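Local coordinates for protein beta-1,3-glucanosyltransferase (PDB 4WTP) that is a glycosyl hydrolase family 17 protein with a (beta/alpha)8-barrel fold, at residues A[72-77]-A[96-101]; A[130-135]-A[164-169]. One frame throughout, in Å; residues are numbered along the deposited sequence.

Interactions 1 and 2 are both buried and lie side by side on one barrel sheet, where strands 93-98 and 125-132 are neighbours; their centres are about 13 Å apart. Interaction 1 joins the loop leaving strand 68-71 to the end of the next strand by side-chain packing, carbonyl contacts and a bridging water. Interaction 2 is a true strand pairing, in which direct hydrogen bonds join the segments: backbone bonds and a threonine hydroxyl within the paired strands, then a carboxylate and a water that carry the contact into the following loop. The two meet through packing: Ile100 CG1 lies 3.6 Å from Val134 CG2, and the Trp99 ring rests against Ser132.

Interaction 1: residues A[72-77]-A[96-101]; sequences FALSVC and LGMWID. With EDO (1,2-ethanediol), chain C.
Leu74 lays its isobutyl end across strand 96-98, so that the loop after strand 68-71 meets the C-terminal end of the next strand of the parallel (beta/alpha)8 barrel. Its CG stands anti to its own carbonyl carbon (chi1 -61°), which carries Leu74 CD1 to 3.8 Å from Met98 CG and places CD2 beside Leu96 CB at 4.2 Å, where the two leucine side chains cross at about a right angle. Between these two touches Leu74 CD2 also lies 3.6 Å from Gly97 O. The second apolar patch is smaller: Ala73 CB meets Trp99 CB at 3.6 Å.

Carbonyl groups supply the polar part. Phe72 O sits at the edge of the Trp99 indole, near the ring plane and 3.7 Å from Trp99 CE3. A water donates to both Ala73 O and Gly97 O, the latter at 2.8 Å, and so joins two acceptors that could not bond to each other. Farther along, Trp99 NE1 donates a hydrogen bond to Asp101 OD2 at 2.8 Å, a bent bond (139°) that reaches the oxygen from above the carboxylate plane and tethers the indole. O2 of a 1,2-ethanediol, probably from the crystallisation liquor, makes a weak hydrogen bond to Asp101 O.

Cys77 is disulfide-bonded to Cys49. Glu109 of helix 104-119 accepts the backbone N-H of both Leu74 and Trp99 at OE1, tying loop to strand end; Leu113 of that helix touches Leu74, and Met98 packs on Tyr148 and Val152 of helix 142-156.

Interaction 2: residues A[130-135]-A[164-169]; sequences VGSEVL and ATADVY
Val130 meets the neighbouring strand at Ala164, Val130 N donating to Ala164 O in a nearly straight bond (2.8 Å, 175°), with CG2 lying close to that same oxygen. Its own carbonyl is claimed by a side chain: Thr165 OG1, anti to the threonine backbone N (chi1 -162°), donates to Val130 O at 2.7 Å from above the carbonyl plane. Gly131 has a positive phi that would press a side chain against the preceding carbonyl oxygen and so calls for glycine; Ala166 N donates to Gly131 O at 3.2 Å.

Ser132 faces Ala166 in a parallel beta bridge, both side chains on one face of the sheet, with Ser132 OG bonded to Asn186 of strand 182-186. Here strands 130-132 and 164-167 run 9° apart, as neighbours in the (beta/alpha)8 barrel, and helix 142-156 makes the beta-alpha-beta crossover between them; Val130 packs on its Tyr148, Ile149 and Val152.

Ala166 O is heavily used: Glu133 N donates to Ala166 O at 2.8 Å, and the oxygen also takes a CA-H...O contact from Ser132 and a hydrogen bond from a water. Glu133, in a left-handed backbone conformation, lets its chain run past the Asp167 carboxylate, Glu133 CG lying 3.6 Å from Asp167 OD1, and then beside Val168 CG1; OE2 bonds to Asn186. Val134 N donates to the water, which also donates to Thr165 OG1, so that it links the loop to both strand residues. Leu135 N reaches Asp167 OD2 in a weak bond of 3.1 Å, and Leu135 CB rests 3.4 Å from Asp167 OD2 as well. Asp167 OD1 meanwhile accepts Val168 N through its anti lone pair, holding the carboxylate against the loop, while Tyr136 N adds a further weak bond to OD2.

Interaction 1: residues A[72-77]-A[96-101]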
# COMPACT_ATOMS: atom_id res chain seq x y z
N PHE A 72 -0.12 5.96 4.14
CA PHE A 72 -1.26 5.30 4.77
C PHE A 72 -2.32 6.20 5.42
O PHE A 72 -3.45 5.76 5.61
CB PHE A 72 -0.79 4.23 5.78
CG PHE A 72 -0.22 3.00 5.11
CD1 PHE A 72 -1.06 1.98 4.70
CD2 PHE A 72 1.14 2.90 4.85
CE1 PHE A 72 -0.53 0.84 4.06
CE2 PHE A 72 1.67 1.78 4.21
CZ PHE A 72 0.83 0.76 3.83
N ALA A 73 -1.95 7.44 5.73
CA ALA A 73 -2.85 8.34 6.45
C ALA A 73 -2.68 9.75 5.90
O ALA A 73 -1.62 10.09 5.38
CB ALA A 73 -2.59 8.32 7.96
N LEU A 74 -3.73 10.57 6.01
CA LEU A 74 -3.62 11.97 5.57
C LEU A 74 -3.12 12.84 6.70
O LEU A 74 -2.13 13.54 6.50
CB LEU A 74 -4.97 12.50 5.09
CG LEU A 74 -5.59 11.78 3.89
CD1 LEU A 74 -6.95 12.41 3.59
CD2 LEU A 74 -4.71 11.81 2.65
N SER A 75 -3.78 12.78 7.87
CA SER A 75 -3.49 13.73 8.95
C SER A 75 -2.26 13.36 9.79
O SER A 75 -1.52 14.23 10.22
CB SER A 75 -4.73 13.93 9.80
OG SER A 75 -5.27 12.71 10.29
N VAL A 76 -2.08 12.07 10.04
CA VAL A 76 -0.96 11.61 10.86
C VAL A 76 0.40 12.12 10.34
O VAL A 76 0.78 11.85 9.21
CB VAL A 76 -0.92 10.07 10.90
CG1 VAL A 76 0.32 9.60 11.64
CG2 VAL A 76 -2.17 9.50 11.57
N CYS A 77 1.10 12.88 11.18
CA CYS A 77 2.42 13.46 10.83
C CYS A 77 2.41 14.49 9.70
O CYS A 77 3.47 14.83 9.14
CB CYS A 77 3.49 12.37 10.52
SG CYS A 77 4.50 11.54 11.80
N LEU A 96 -2.45 8.34 -2.24
CA LEU A 96 -2.73 8.83 -0.90
C LEU A 96 -3.75 7.95 -0.20
O LEU A 96 -4.87 7.76 -0.65
CB LEU A 96 -3.30 10.25 -0.98
CG LEU A 96 -2.41 11.37 -1.50
CD1 LEU A 96 -3.14 12.71 -1.53
CD2 LEU A 96 -1.18 11.48 -0.63
N GLY A 97 -3.35 7.39 0.95
CA GLY A 97 -4.26 6.59 1.76
C GLY A 97 -4.89 7.45 2.84
O GLY A 97 -4.22 8.35 3.40
N MET A 98 -6.16 7.18 3.10
CA MET A 98 -6.88 7.71 4.25
C MET A 98 -6.93 6.62 5.29
O MET A 98 -7.22 5.46 4.98
CB MET A 98 -8.32 8.08 3.87
CG MET A 98 -8.44 9.08 2.72
SD MET A 98 -10.14 9.51 2.23
CE MET A 98 -10.62 10.60 3.60
N TRP A 99 -6.63 6.98 6.54
CA TRP A 99 -6.65 6.00 7.62
C TRP A 99 -7.88 6.13 8.47
O TRP A 99 -7.95 7.01 9.34
CB TRP A 99 -5.38 6.06 8.49
CG TRP A 99 -5.37 4.86 9.37
CD1 TRP A 99 -5.79 4.77 10.68
CD2 TRP A 99 -5.05 3.51 8.96
NE1 TRP A 99 -5.70 3.47 11.13
CE2 TRP A 99 -5.27 2.67 10.13
CE3 TRP A 99 -4.61 2.94 7.79
CZ2 TRP A 99 -5.04 1.31 10.10
CZ3 TRP A 99 -4.37 1.57 7.76
CH2 TRP A 99 -4.56 0.78 8.89
N ILE A 100 -8.87 5.29 8.20
CA ILE A 100 -10.12 5.34 8.94
C ILE A 100 -10.26 4.07 9.77
O ILE A 100 -9.97 2.98 9.28
CB ILE A 100 -11.35 5.64 8.05
CG1 ILE A 100 -11.37 4.68 6.87
CG2 ILE A 100 -11.36 7.10 7.52
CD1 ILE A 100 -12.63 4.75 6.04
N ASP A 101 -10.62 4.25 11.04
CA ASP A 101 -10.94 3.14 11.95
C ASP A 101 -11.90 3.56 13.08
O ASP A 101 -13.10 3.30 13.00
CB ASP A 101 -9.67 2.42 12.48
CG ASP A 101 -8.63 3.37 13.02
OD1 ASP A 101 -8.94 4.55 13.30
OD2 ASP A 101 -7.48 2.91 13.17
C1 EDO C . -14.87 1.98 15.65
O1 EDO C . -16.11 2.08 16.37
C2 EDO C . -15.18 2.00 14.17
O2 EDO C . -15.54 3.31 13.72
O HOH W 1 -1.80 9.64 2.73

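Interaction 2: residues A[130-135]-A[164-169]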
# COMPACT_ATOMS: atom_id res chain seq x y z
N VAL A 130 -9.45 4.84 0.31
CA VAL A 130 -10.36 5.25 1.36
C VAL A 130 -10.42 4.12 2.38
O VAL A 130 -11.30 3.26 2.34
CB VAL A 130 -11.76 5.61 0.81
CG1 VAL A 130 -12.63 6.18 1.92
CG2 VAL A 130 -11.61 6.60 -0.35
N GLY A 131 -9.45 4.13 3.29
CA GLY A 131 -9.35 3.10 4.31
C GLY A 131 -8.57 1.88 3.86
O GLY A 131 -8.49 1.57 2.65
N SER A 132 -8.04 1.17 4.83
CA SER A 132 -7.39 -0.12 4.60
C SER A 132 -7.82 -1.08 5.69
O SER A 132 -7.63 -0.80 6.88
CB SER A 132 -5.87 0.04 4.65
OG SER A 132 -5.22 -1.23 4.53
N GLU A 133 -8.48 -2.16 5.27
CA GLU A 133 -8.98 -3.20 6.19
C GLU A 133 -10.06 -2.70 7.14
O GLU A 133 -10.22 -3.24 8.25
CB GLU A 133 -7.85 -3.96 6.89
CG GLU A 133 -7.17 -4.85 5.87
CD GLU A 133 -5.93 -5.54 6.38
OE1 GLU A 133 -5.86 -5.82 7.59
OE2 GLU A 133 -5.02 -5.83 5.56
N VAL A 134 -10.85 -1.73 6.69
CA VAL A 134 -11.96 -1.21 7.50
C VAL A 134 -12.99 -2.31 7.81
O VAL A 134 -13.45 -2.42 8.96
CB VAL A 134 -12.64 -0.02 6.80
CG1 VAL A 134 -13.93 0.40 7.52
CG2 VAL A 134 -11.65 1.14 6.71
N LEU A 135 -13.36 -3.09 6.80
CA LEU A 135 -14.31 -4.17 6.98
C LEU A 135 -13.67 -5.40 7.64
O LEU A 135 -14.31 -6.05 8.48
CB LEU A 135 -15.00 -4.53 5.68
CG LEU A 135 -15.83 -3.42 5.05
CD1 LEU A 135 -16.48 -3.95 3.78
CD2 LEU A 135 -16.91 -2.89 6.00
N ALA A 164 -10.46 4.20 -4.38
CA ALA A 164 -10.47 2.77 -4.10
C ALA A 164 -10.65 2.60 -2.61
O ALA A 164 -10.63 3.56 -1.86
CB ALA A 164 -9.15 2.14 -4.51
N THR A 165 -10.87 1.35 -2.19
CA THR A 165 -10.59 0.97 -0.82
C THR A 165 -9.70 -0.25 -0.85
O THR A 165 -9.64 -0.95 -1.86
CB THR A 165 -11.89 0.73 -0.05
OG1 THR A 165 -11.62 0.77 1.36
CG2 THR A 165 -12.54 -0.60 -0.49
N ALA A 166 -8.96 -0.45 0.24
CA ALA A 166 -8.08 -1.62 0.35
C ALA A 166 -8.61 -2.55 1.43
O ALA A 166 -8.98 -2.08 2.51
CB ALA A 166 -6.67 -1.17 0.73
N ASP A 167 -8.67 -3.84 1.13
CA ASP A 167 -9.09 -4.81 2.14
C ASP A 167 -8.62 -6.18 1.76
O ASP A 167 -8.03 -6.37 0.70
CB ASP A 167 -10.62 -4.75 2.37
CG ASP A 167 -11.00 -4.95 3.85
OD1 ASP A 167 -10.39 -5.79 4.52
OD2 ASP A 167 -11.88 -4.23 4.38
N VAL A 168 -8.92 -7.16 2.62
CA VAL A 168 -8.55 -8.54 2.37
C VAL A 168 -9.45 -9.15 1.32
O VAL A 168 -10.50 -8.56 0.97
CB VAL A 168 -8.57 -9.37 3.66
CG1 VAL A 168 -7.56 -8.80 4.63
CG2 VAL A 168 -9.96 -9.41 4.27
N TYR A 169 -9.07 -10.30 0.80
CA TYR A 169 -9.67 -10.76 -0.46
C TYR A 169 -11.15 -11.11 -0.37
O TYR A 169 -11.84 -11.11 -1.40
CB TYR A 169 -8.87 -11.91 -1.06
CG TYR A 169 -8.97 -13.23 -0.33
CD1 TYR A 169 -9.99 -14.15 -0.64
CD2 TYR A 169 -8.05 -13.57 0.65
CE1 TYR A 169 -10.07 -15.37 0.03
CE2 TYR A 169 -8.12 -14.78 1.33
CZ TYR A 169 -9.14 -15.67 1.01
OH TYR A 169 -9.22 -16.87 1.66
O HOH W 2 -11.08 -0.52 3.80